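Local coordinates for lipid-transfer protein (Thermomonospora curvata, PDB 6OK1), which is a lipid-transfer protein of the thiolase superfamily with a thiolase-like fold of two related halves, whose precise role is not established, at residues A[3-8]-A[94-98]; A[236-240]-A[355-359]; A[243-247]-A[276-281]. All blocks are in the same frame, centred on the assembly; numbering follows the deposited sequence.

Interaction 1: residues A[3-8]-A[94-98]; sequences VLPGAA and AMAVA
Leu4 lays one methyl, CD1, along the last turn of helix 86-98, touching Ala94 and Ala98 together and tying the lead-in to strand 8-15 to a helix of the thiolase N-terminal half. The methyl stands 3.6 Å from Ala94 O and 4.0 Å from Ala98 CB, so it spans one turn of the helix surface. The torsions explain this choice: CG is trans to the backbone N (chi1 176°), and chi2 of 64° then turns CD1 rather than CD2 to the helix. Two alanines extend the apolar seam. Ala7 CB meets Ala98 CB at 4.1 Å, while Ala8 CB rests 3.8 Å from Ala94 CA and 4.0 Å from Val97 CG1. With such small groups on both sides the backbones come close, Ala8 CA lying 5.3 Å from Ala94 CA.

No direct hydrogen bond crosses the contact; its evidence is a buried area of 267 Å² made largely by methyl groups. What presents Leu4 and Ala7 to the same helix face is a type II beta turn, closed by Ala7 N to Leu4 O at 2.9 Å, with Pro5 and Gly6 at its corners and Gly6 at positive phi (78°). Beyond it, backbone bonds from Gly6 and Ala8 to Ile242, and from Ala7 to Thr229, place the segment where strand 8-15 enters the middle of the sheet, between strands 219-228 and 240-248. A second subunit also takes part, its Ile101 packing on Leu4 and its Ser2 on Ala98. At the more exposed N-terminal end a water links the two backbones, donating a short hydrogen bond to Val3 O at 2.6 Å and a weak one to Ala98 O.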
# COMPACT_ATOMS: atom_id res chain seq x y z
N VAL A 3 -22.85 -11.03 -3.80
CA VAL A 3 -22.69 -12.00 -2.73
C VAL A 3 -21.24 -12.42 -2.75
O VAL A 3 -20.73 -12.86 -3.77
CB VAL A 3 -23.62 -13.22 -2.89
CG1 VAL A 3 -23.81 -13.92 -1.53
CG2 VAL A 3 -24.96 -12.85 -3.51
N LEU A 4 -20.57 -12.27 -1.63
CA LEU A 4 -19.14 -12.57 -1.61
C LEU A 4 -18.85 -14.03 -1.25
O LEU A 4 -18.06 -14.68 -1.95
CB LEU A 4 -18.43 -11.62 -0.65
CG LEU A 4 -16.93 -11.87 -0.45
CD1 LEU A 4 -16.20 -11.65 -1.74
CD2 LEU A 4 -16.40 -10.97 0.66
N PRO A 5 -19.41 -14.58 -0.17
CA PRO A 5 -18.96 -15.91 0.26
C PRO A 5 -19.25 -16.95 -0.80
O PRO A 5 -20.37 -17.05 -1.31
CB PRO A 5 -19.75 -16.16 1.55
CG PRO A 5 -20.06 -14.79 2.05
CD PRO A 5 -20.35 -14.00 0.80
N GLY A 6 -18.22 -17.73 -1.13
CA GLY A 6 -18.33 -18.76 -2.13
C GLY A 6 -18.31 -18.28 -3.56
O GLY A 6 -18.31 -19.11 -4.48
N ALA A 7 -18.27 -16.97 -3.79
CA ALA A 7 -18.35 -16.45 -5.16
C ALA A 7 -17.06 -16.67 -5.93
O ALA A 7 -17.08 -16.78 -7.16
CB ALA A 7 -18.69 -14.96 -5.13
N ALA A 8 -15.92 -16.69 -5.23
CA ALA A 8 -14.62 -16.82 -5.86
C ALA A 8 -13.88 -18.01 -5.29
O ALA A 8 -14.19 -18.52 -4.21
CB ALA A 8 -13.77 -15.55 -5.63
N ALA A 94 -11.06 -11.78 -4.14
CA ALA A 94 -12.43 -12.30 -4.10
C ALA A 94 -13.46 -11.19 -4.26
O ALA A 94 -14.48 -11.37 -4.93
CB ALA A 94 -12.67 -13.04 -2.78
N MET A 95 -13.22 -10.04 -3.63
CA MET A 95 -14.10 -8.89 -3.76
C MET A 95 -14.14 -8.38 -5.19
O MET A 95 -15.20 -8.02 -5.71
CB MET A 95 -13.60 -7.80 -2.80
CG MET A 95 -14.42 -6.56 -2.67
SD MET A 95 -13.60 -5.30 -1.65
CE MET A 95 -12.51 -6.29 -0.63
N ALA A 96 -12.98 -8.31 -5.84
CA ALA A 96 -12.94 -7.83 -7.22
C ALA A 96 -13.67 -8.79 -8.15
O ALA A 96 -14.33 -8.36 -9.12
CB ALA A 96 -11.48 -7.65 -7.68
N VAL A 97 -13.56 -10.09 -7.88
CA VAL A 97 -14.26 -11.08 -8.69
C VAL A 97 -15.77 -10.98 -8.45
O VAL A 97 -16.57 -10.95 -9.40
CB VAL A 97 -13.73 -12.49 -8.39
CG1 VAL A 97 -14.65 -13.59 -8.98
CG2 VAL A 97 -12.32 -12.64 -8.95
N ALA A 98 -16.17 -10.92 -7.18
CA ALA A 98 -17.59 -10.91 -6.84
C ALA A 98 -18.31 -9.70 -7.42
O ALA A 98 -19.50 -9.80 -7.78
CB ALA A 98 -17.76 -10.94 -5.32
O HOH W 1 -21.19 -12.35 -6.32

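Interaction 2: residues A[236-240]-A[355-359]; sequences PHPPA and VRLVR
A flat stack of the Arg359 guanidinium on the His237 imidazole, backed by a small apolar patch, joins the loop entering strand 240-248 to the last turn of helix 348-359. The group centres lie 3.5 Å apart and the planes differ by only 6°, so the two pi systems are nearly parallel. Arg359 CZ sits 3.3 Å from His237 CG, and Arg359 NH1 lies over the centre of the ring. The arginine reaches this place because its chain runs extended from CG to NE, with chi2 174° and chi3 173°, carrying the guanidinium past Pro238 to the histidine.

The stack is fixed in rotation by polar partners at its rim. Asp40 receives a salt bridge from Arg359 NH2 and a hydrogen bond at His237 NE2, so one carboxylate ties both layers; its negative charge would be expected to favour the pairing. In the guanidinium plane, a water accepts from Arg359 NE at 2.9 Å and donates to Pro238 O at 2.8 Å, bridging side chain and loop backbone.

Deeper in, Ala240 CB touches Val355 CG2 and Val358 CG1, each at 4.2 Å, and Val358 CG1 also lies 3.9 Å from Pro239 O. Those valines continue onto the sheet, Val355 against Ile10, Ile13 and Leu387, Val358 against Leu387 and Val372. The apolar flank is thus that of a helix layered on the central mixed sheet of a thiolase-like fold, with the stacked pair at its more exposed margin.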
# COMPACT_ATOMS: atom_id res chain seq x y z
N PRO A 236 -8.19 -26.84 -14.06
CA PRO A 236 -7.70 -28.22 -13.82
C PRO A 236 -7.92 -28.79 -12.43
O PRO A 236 -8.14 -30.00 -12.31
CB PRO A 236 -6.19 -28.10 -14.11
CG PRO A 236 -6.07 -27.00 -15.04
CD PRO A 236 -7.12 -25.99 -14.62
N HIS A 237 -7.81 -27.98 -11.36
CA HIS A 237 -7.82 -28.51 -10.01
C HIS A 237 -9.21 -28.42 -9.38
O HIS A 237 -10.04 -27.60 -9.77
CB HIS A 237 -6.83 -27.72 -9.12
CG HIS A 237 -5.40 -27.89 -9.52
ND1 HIS A 237 -4.66 -29.00 -9.18
CD2 HIS A 237 -4.57 -27.08 -10.22
CE1 HIS A 237 -3.43 -28.87 -9.64
NE2 HIS A 237 -3.35 -27.71 -10.28
N PRO A 238 -9.47 -29.24 -8.37
CA PRO A 238 -10.62 -28.97 -7.50
C PRO A 238 -10.54 -27.54 -7.01
O PRO A 238 -9.48 -27.11 -6.51
CB PRO A 238 -10.44 -29.97 -6.34
CG PRO A 238 -9.51 -31.03 -6.88
CD PRO A 238 -8.63 -30.33 -7.86
N PRO A 239 -11.60 -26.73 -7.18
CA PRO A 239 -11.55 -25.35 -6.71
C PRO A 239 -11.50 -25.29 -5.19
O PRO A 239 -12.15 -26.08 -4.50
CB PRO A 239 -12.85 -24.73 -7.24
CG PRO A 239 -13.28 -25.66 -8.35
CD PRO A 239 -12.81 -27.01 -7.97
N ALA A 240 -10.72 -24.33 -4.68
CA ALA A 240 -10.66 -24.06 -3.25
C ALA A 240 -11.53 -22.82 -3.05
O ALA A 240 -11.09 -21.70 -3.29
CB ALA A 240 -9.23 -23.85 -2.78
N VAL A 355 -4.88 -24.54 0.32
CA VAL A 355 -5.40 -24.94 -0.98
C VAL A 355 -5.11 -26.42 -1.23
O VAL A 355 -5.99 -27.19 -1.66
CB VAL A 355 -4.80 -24.05 -2.09
CG1 VAL A 355 -5.14 -24.62 -3.49
CG2 VAL A 355 -5.31 -22.59 -1.96
N ARG A 356 -3.89 -26.86 -0.94
CA ARG A 356 -3.57 -28.28 -1.12
C ARG A 356 -4.46 -29.16 -0.26
O ARG A 356 -4.92 -30.22 -0.71
CB ARG A 356 -2.11 -28.54 -0.80
CG ARG A 356 -1.14 -27.91 -1.76
CD ARG A 356 0.29 -28.35 -1.39
NE ARG A 356 1.26 -27.43 -1.92
CZ ARG A 356 1.92 -26.51 -1.23
NH1 ARG A 356 1.81 -26.39 0.10
NH2 ARG A 356 2.74 -25.74 -1.90
N LEU A 357 -4.71 -28.74 0.99
CA LEU A 357 -5.56 -29.54 1.86
C LEU A 357 -6.95 -29.70 1.26
O LEU A 357 -7.50 -30.82 1.24
CB LEU A 357 -5.62 -28.90 3.25
CG LEU A 357 -4.36 -28.99 4.11
CD1 LEU A 357 -4.43 -28.00 5.29
CD2 LEU A 357 -4.16 -30.38 4.62
N VAL A 358 -7.51 -28.62 0.70
CA VAL A 358 -8.82 -28.71 0.06
C VAL A 358 -8.75 -29.62 -1.17
O VAL A 358 -9.66 -30.43 -1.41
CB VAL A 358 -9.35 -27.31 -0.30
CG1 VAL A 358 -10.63 -27.41 -1.15
CG2 VAL A 358 -9.62 -26.51 0.97
N ARG A 359 -7.69 -29.49 -1.96
CA ARG A 359 -7.50 -30.33 -3.14
C ARG A 359 -7.26 -31.78 -2.78
O ARG A 359 -7.52 -32.66 -3.61
CB ARG A 359 -6.31 -29.83 -3.97
CG ARG A 359 -6.48 -28.49 -4.62
CD ARG A 359 -5.16 -28.07 -5.29
NE ARG A 359 -5.28 -26.87 -6.09
CZ ARG A 359 -4.27 -26.35 -6.79
NH1 ARG A 359 -3.10 -26.96 -6.79
NH2 ARG A 359 -4.46 -25.24 -7.49
O HOH W 2 -7.52 -25.18 -6.64

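Interaction 3: residues A[243-247]-A[276-281]; sequences WGAAQ and QLYAQS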
# COMPACT_ATOMS: atom_id res chain seq x y z
N TRP A 243 -14.93 -19.31 1.05
CA TRP A 243 -16.17 -19.23 1.82
C TRP A 243 -16.14 -18.15 2.88
O TRP A 243 -17.19 -17.61 3.24
CB TRP A 243 -16.47 -20.56 2.49
CG TRP A 243 -17.10 -21.51 1.54
CD1 TRP A 243 -16.60 -22.69 1.11
CD2 TRP A 243 -18.36 -21.32 0.86
NE1 TRP A 243 -17.48 -23.29 0.22
CE2 TRP A 243 -18.56 -22.46 0.05
CE3 TRP A 243 -19.33 -20.32 0.87
CZ2 TRP A 243 -19.68 -22.61 -0.75
CZ3 TRP A 243 -20.45 -20.48 0.07
CH2 TRP A 243 -20.61 -21.61 -0.73
N GLY A 244 -14.96 -17.84 3.40
CA GLY A 244 -14.79 -16.71 4.28
C GLY A 244 -13.51 -15.99 3.93
O GLY A 244 -12.49 -16.62 3.61
N ALA A 245 -13.56 -14.67 3.99
CA ALA A 245 -12.38 -13.83 3.78
C ALA A 245 -12.62 -12.55 4.53
O ALA A 245 -13.61 -11.86 4.27
CB ALA A 245 -12.17 -13.55 2.29
N ALA A 246 -11.73 -12.22 5.47
CA ALA A 246 -12.01 -11.14 6.40
C ALA A 246 -10.71 -10.46 6.81
O ALA A 246 -9.65 -11.11 6.89
CB ALA A 246 -12.71 -11.67 7.66
N GLN A 247 -10.83 -9.17 7.13
CA GLN A 247 -9.79 -8.36 7.76
C GLN A 247 -10.25 -7.98 9.16
O GLN A 247 -11.44 -7.92 9.44
CB GLN A 247 -9.53 -7.06 7.00
CG GLN A 247 -8.83 -7.24 5.68
CD GLN A 247 -8.50 -5.90 5.05
OE1 GLN A 247 -9.37 -5.15 4.59
NE2 GLN A 247 -7.22 -5.57 5.04
N GLN A 276 -16.28 -12.81 11.46
CA GLN A 276 -16.70 -12.60 10.08
C GLN A 276 -16.59 -13.88 9.27
O GLN A 276 -17.46 -14.17 8.44
CB GLN A 276 -15.86 -11.49 9.44
CG GLN A 276 -16.08 -10.16 10.05
CD GLN A 276 -15.05 -9.19 9.55
OE1 GLN A 276 -15.22 -8.60 8.49
NE2 GLN A 276 -13.96 -9.06 10.28
N LEU A 277 -15.50 -14.63 9.45
CA LEU A 277 -15.32 -15.87 8.69
C LEU A 277 -16.47 -16.83 8.95
O LEU A 277 -16.98 -17.45 8.02
CB LEU A 277 -14.03 -16.57 9.06
CG LEU A 277 -12.77 -15.79 8.74
CD1 LEU A 277 -11.55 -16.58 9.23
CD2 LEU A 277 -12.69 -15.55 7.25
N TYR A 278 -16.84 -17.00 10.21
CA TYR A 278 -17.93 -17.92 10.52
C TYR A 278 -19.27 -17.39 10.03
O TYR A 278 -20.12 -18.16 9.54
CB TYR A 278 -17.97 -18.19 12.02
CG TYR A 278 -16.77 -18.93 12.52
CD1 TYR A 278 -16.32 -20.09 11.88
CD2 TYR A 278 -16.06 -18.46 13.62
CE1 TYR A 278 -15.22 -20.76 12.32
CE2 TYR A 278 -14.94 -19.15 14.08
CZ TYR A 278 -14.53 -20.30 13.42
OH TYR A 278 -13.43 -21.00 13.84
N ALA A 279 -19.52 -16.09 10.17
CA ALA A 279 -20.78 -15.54 9.70
C ALA A 279 -20.89 -15.61 8.18
O ALA A 279 -21.96 -15.91 7.63
CB ALA A 279 -20.95 -14.10 10.18
N GLN A 280 -19.79 -15.34 7.48
CA GLN A 280 -19.81 -15.34 6.02
C GLN A 280 -20.10 -16.74 5.49
O GLN A 280 -20.90 -16.92 4.56
CB GLN A 280 -18.47 -14.86 5.46
CG GLN A 280 -18.23 -13.37 5.59
CD GLN A 280 -16.79 -13.03 5.27
OE1 GLN A 280 -16.01 -13.91 4.96
NE2 GLN A 280 -16.44 -11.76 5.35
N SER A 281 -19.41 -17.72 6.04
CA SER A 281 -19.41 -19.08 5.52
C SER A 281 -20.57 -19.91 6.03
O SER A 281 -20.79 -21.02 5.51
CB SER A 281 -18.11 -19.78 5.91
OG SER A 281 -17.96 -19.90 7.33
O HOH W 3 -13.40 -8.05 6.51
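Ala245 O is gripped by two side-chain amides, that of Gln280 from the facing helix and that of Gln91. Gln280 NE2 donates to Ala245 O at 3.0 Å from well above the carbonyl plane, 46° out of it. Its other amide atom, OE1, takes the N-H of the same residue: Ala245 N to Gln280 OE1 is 2.7 Å, at an angle of 160° and in the carbonyl plane. One extended glutamine therefore satisfies both backbone polar groups of Ala245, and the two bonds fix the rotation of the Gln280 amide.

Gln276, one turn earlier, treats Gln247 likewise but with a water in one arm. Gln276 NE2 donates to Gln247 O at 2.9 Å, and also to Leu272 O, while a water spans Gln276 OE1 and Gln247 N. Gln247 OE1 accepts from the backbone N of Phe76 of the second subunit.

Between these amides the surfaces close tightly. Leu277 CD2 presses on Gly244 C at 3.4 Å, where no side chain intervenes, and Ala246 CB meets Gln276 CB at 3.6 Å. The segments run roughly antiparallel, their axes 6.5 Å apart at 145°. Trp243 and Gly244 both bond through their backbones to Ile386 of strand 382-388, which makes a classic beta bulge. Strand 240-248, helix 268-281 and strand 290-292 make up a beta-alpha-beta crossover of the thiolase C-terminal half.

In the fold
Interactions 2 and 3 share a strand: residues 236-240 lead into strand 240-248, whose later residues 243-247 meet helix 268-281, and interaction 3 is nested within the loop that interaction 2 closes. Interactions 1 and 3 touch directly, Pro5 CB lying 3.4 Å from Trp243 O, and both reach the second subunit; no other chain touches the segments of interaction 2. Interaction 3 is the buried one, where side-chain amides serve backbone groups. The other two are partly buried and lack direct hydrogen bonds across their segments: interaction 1 relies on methyl groups, interaction 2 on a charged stack. Each links a sheet strand, or its lead-in, to a covering helix.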